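Local coordinates for Ketoacyl_synth_N domain-containing protein (Photorhabdus luminescens subsp. laumondii, PDB 6SMO) that probably acts as a 3-oxoacyl-[acyl-carrier-protein] synthase of the thiolase superfamily, an acyltransferase, and binds a polyketide-like pentaoxo-dodecanal chain, at residues R4-G9 against L241-G246. Numbering follows the deposited sequence.
Sequences RVVVTG and LCELTG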
ATOM      1  N   ARG C   4       9.134 -17.036  18.755  1.00 44.59           N
ATOM      2  CA  ARG C   4       9.975 -15.943  19.310  1.00 43.93           C
ATOM      3  C   ARG C   4      10.686 -15.235  18.150  1.00 42.70           C
ATOM      4  O   ARG C   4      11.278 -15.934  17.305  1.00 42.35           O
ATOM      5  CB  ARG C   4      10.960 -16.501  20.343  1.00 44.36           C
ATOM      6  CG  ARG C   4      10.287 -17.083  21.579  1.00 44.60           C
ATOM      7  CD  ARG C   4      11.262 -17.788  22.503  1.00 45.25           C
ATOM      8  NE  ARG C   4      12.114 -16.860  23.236  1.00 45.28           N
ATOM      9  CZ  ARG C   4      13.074 -17.216  24.089  1.00 45.81           C
ATOM     10  NH1 ARG C   4      13.786 -16.285  24.702  1.00 45.81           N
ATOM     11  NH2 ARG C   4      13.322 -18.493  24.326  1.00 46.56           N
ATOM     12  N   VAL C   5      10.606 -13.900  18.112  1.00 41.58           N
ATOM     13  CA  VAL C   5      11.179 -13.029  17.042  1.00 40.86           C
ATOM     14  C   VAL C   5      12.375 -12.271  17.627  1.00 40.50           C
ATOM     15  O   VAL C   5      12.246 -11.750  18.754  1.00 40.12           O
ATOM     16  CB  VAL C   5      10.119 -12.059  16.485  1.00 40.37           C
ATOM     17  CG1 VAL C   5      10.639 -11.270  15.292  1.00 40.19           C
ATOM     18  CG2 VAL C   5       8.828 -12.777  16.123  1.00 40.26           C
ATOM     19  N   VAL C   6      13.483 -12.204  16.882  1.00 40.22           N
ATOM     20  CA  VAL C   6      14.764 -11.569  17.319  1.00 40.21           C
ATOM     21  C   VAL C   6      15.296 -10.668  16.198  1.00 39.70           C
ATOM     22  O   VAL C   6      15.081 -10.998  15.014  1.00 39.58           O
ATOM     23  CB  VAL C   6      15.808 -12.625  17.735  1.00 40.48           C
ATOM     24  CG1 VAL C   6      15.449 -13.278  19.060  1.00 40.74           C
ATOM     25  CG2 VAL C   6      16.026 -13.681  16.661  1.00 40.70           C
ATOM     26  N   VAL C   7      15.966  -9.574  16.575  1.00 39.49           N
ATOM     27  CA  VAL C   7      16.644  -8.614  15.651  1.00 39.58           C
ATOM     28  C   VAL C   7      18.086  -9.098  15.453  1.00 39.85           C
ATOM     29  O   VAL C   7      18.801  -9.228  16.466  1.00 40.58           O
ATOM     30  CB  VAL C   7      16.608  -7.175  16.205  1.00 39.63           C
ATOM     31  CG1 VAL C   7      17.184  -6.170  15.218  1.00 39.58           C
ATOM     32  CG2 VAL C   7      15.206  -6.759  16.627  1.00 39.37           C
ATOM     33  N   THR C   8      18.488  -9.359  14.204  1.00 39.51           N
ATOM     34  CA  THR C   8      19.826  -9.901  13.832  1.00 39.91           C
ATOM     35  C   THR C   8      20.672  -8.839  13.115  1.00 40.02           C
ATOM     36  O   THR C   8      21.912  -8.937  13.200  1.00 41.03           O
ATOM     37  CB  THR C   8      19.687 -11.173  12.985  1.00 39.69           C
ATOM     38  OG1 THR C   8      18.743 -10.925  11.943  1.00 38.60           O
ATOM     39  CG2 THR C   8      19.252 -12.368  13.804  1.00 40.04           C
ATOM     40  N   GLY C   9      20.041  -7.873  12.438  1.00 39.54           N
ATOM     41  CA  GLY C   9      20.735  -6.791  11.711  1.00 39.60           C
ATOM     42  C   GLY C   9      19.914  -5.513  11.675  1.00 39.53           C
ATOM     43  O   GLY C   9      18.671  -5.609  11.666  1.00 39.05           O
ATOM     44  N   LEU C 241      21.122  -9.236  18.199  1.00 44.18           N
ATOM     45  CA  LEU C 241      21.198  -7.914  18.880  1.00 44.10           C
ATOM     46  C   LEU C 241      20.285  -7.925  20.112  1.00 43.39           C
ATOM     47  O   LEU C 241      20.780  -7.632  21.219  1.00 43.53           O
ATOM     48  CB  LEU C 241      20.790  -6.799  17.911  1.00 44.00           C
ATOM     49  CG  LEU C 241      21.904  -6.258  17.018  1.00 44.77           C
ATOM     50  CD1 LEU C 241      22.310  -7.281  15.969  1.00 44.99           C
ATOM     51  CD2 LEU C 241      21.480  -4.956  16.355  1.00 44.89           C
ATOM     52  N   CYS C 242      19.003  -8.245  19.913  1.00 41.84           N
ATOM     53  CA  CYS C 242      17.948  -8.239  20.961  1.00 40.93           C
ATOM     54  C   CYS C 242      16.750  -9.081  20.506  1.00 41.04           C
ATOM     55  O   CYS C 242      16.750  -9.536  19.345  1.00 41.23           O
ATOM     56  CB  CYS C 242      17.504  -6.814  21.271  1.00 40.31           C
ATOM     57  SG  CYS C 242      16.758  -5.966  19.855  1.00 39.17           S
ATOM     58  N   GLU C 243      15.776  -9.275  21.402  1.00 41.10           N
ATOM     59  CA  GLU C 243      14.513 -10.017  21.151  1.00 41.29           C
ATOM     60  C   GLU C 243      13.338  -9.032  21.201  1.00 41.11           C
ATOM     61  O   GLU C 243      13.270  -8.254  22.172  1.00 40.80           O
ATOM     62  CB  GLU C 243      14.335 -11.124  22.193  1.00 42.12           C
ATOM     63  CG  GLU C 243      13.188 -12.073  21.888  1.00 42.57           C
ATOM     64  CD  GLU C 243      12.979 -13.184  22.903  1.00 43.02           C
ATOM     65  OE1 GLU C 243      13.580 -13.115  23.994  1.00 43.60           O
ATOM     66  OE2 GLU C 243      12.213 -14.120  22.597  1.00 42.81           O
ATOM     67  N   LEU C 244      12.457  -9.063  20.194  1.00 40.53           N
ATOM     68  CA  LEU C 244      11.178  -8.302  20.187  1.00 40.41           C
ATOM     69  C   LEU C 244      10.156  -9.077  21.026  1.00 40.65           C
ATOM     70  O   LEU C 244       9.699 -10.143  20.568  1.00 40.57           O
ATOM     71  CB  LEU C 244      10.695  -8.100  18.746  1.00 40.00           C
ATOM     72  CG  LEU C 244       9.633  -7.015  18.559  1.00 39.73           C
ATOM     73  CD1 LEU C 244       9.758  -6.360  17.192  1.00 39.26           C
ATOM     74  CD2 LEU C 244       8.229  -7.569  18.756  1.00 39.70           C
ATOM     75  N   THR C 245       9.826  -8.555  22.210  1.00 40.89           N
ATOM     76  CA  THR C 245       9.046  -9.252  23.269  1.00 41.63           C
ATOM     77  C   THR C 245       7.558  -8.885  23.183  1.00 41.94           C
ATOM     78  O   THR C 245       6.731  -9.760  23.505  1.00 43.14           O
ATOM     79  CB  THR C 245       9.625  -8.945  24.656  1.00 42.44           C
ATOM     80  OG1 THR C 245       9.995  -7.566  24.692  1.00 42.24           O
ATOM     81  CG2 THR C 245      10.826  -9.804  24.987  1.00 43.05           C
ATOM     82  N   GLY C 246       7.229  -7.655  22.770  1.00 41.22           N
ATOM     83  CA  GLY C 246       5.842  -7.147  22.761  1.00 40.73           C
ATOM     84  C   GLY C 246       5.615  -6.066  21.716  1.00 39.71           C
ATOM     85  O   GLY C 246       6.582  -5.361  21.364  1.00 39.87           O
TER
HETATM   86  O   HOH W   1      10.138 -12.836  20.733  1.00 29.70           O
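A classic beta bulge starts the antiparallel pairing of strand 5-13 with strand 242-251 in the central sheet of this ketosynthase-like chain: Val7 is bonded to two consecutive residues, Leu241 and Cys242. Val7 N donates to Cys242 O at 2.9 Å, and Leu241 N returns a bond of the same length to Val7 O. Further along, Leu244 N reaches Val5 O at 3.1 Å, a bent bond (136°). Between these pairs Val6 sits across from Glu243 in a non-hydrogen-bonded pair, and its CG1 rests on Glu243 CG. On the other face, which helices 161-175 and 319-329 cover, Val7 CG2 packs against Cys242 SG at 3.7 Å.

Just before strand 5-13, Arg4 holds the Glu243 carboxylate with NE and NH1 along one edge. Arg4 NE meets Glu243 OE2 at 2.8 Å, and Arg4 NH1 meets Glu243 OE1 at 3.3 Å, both on the syn side of the carboxylate, whose plane is turned 36° from the guanidinium. In Glu243 a chi1 of -171° swings CG away from the backbone N, and the extended chain then carries the carboxylate to Arg4, which bends at chi3 to bring its edge round. A water accepts from Val5 N at 2.9 Å and lies within hydrogen-bonding distance of Leu244 O and Glu243 OE2. The water thus mediates between Val5 and Leu244, a pair only loosely closed, while the salt bridge adds a charged tie just ahead of the strand.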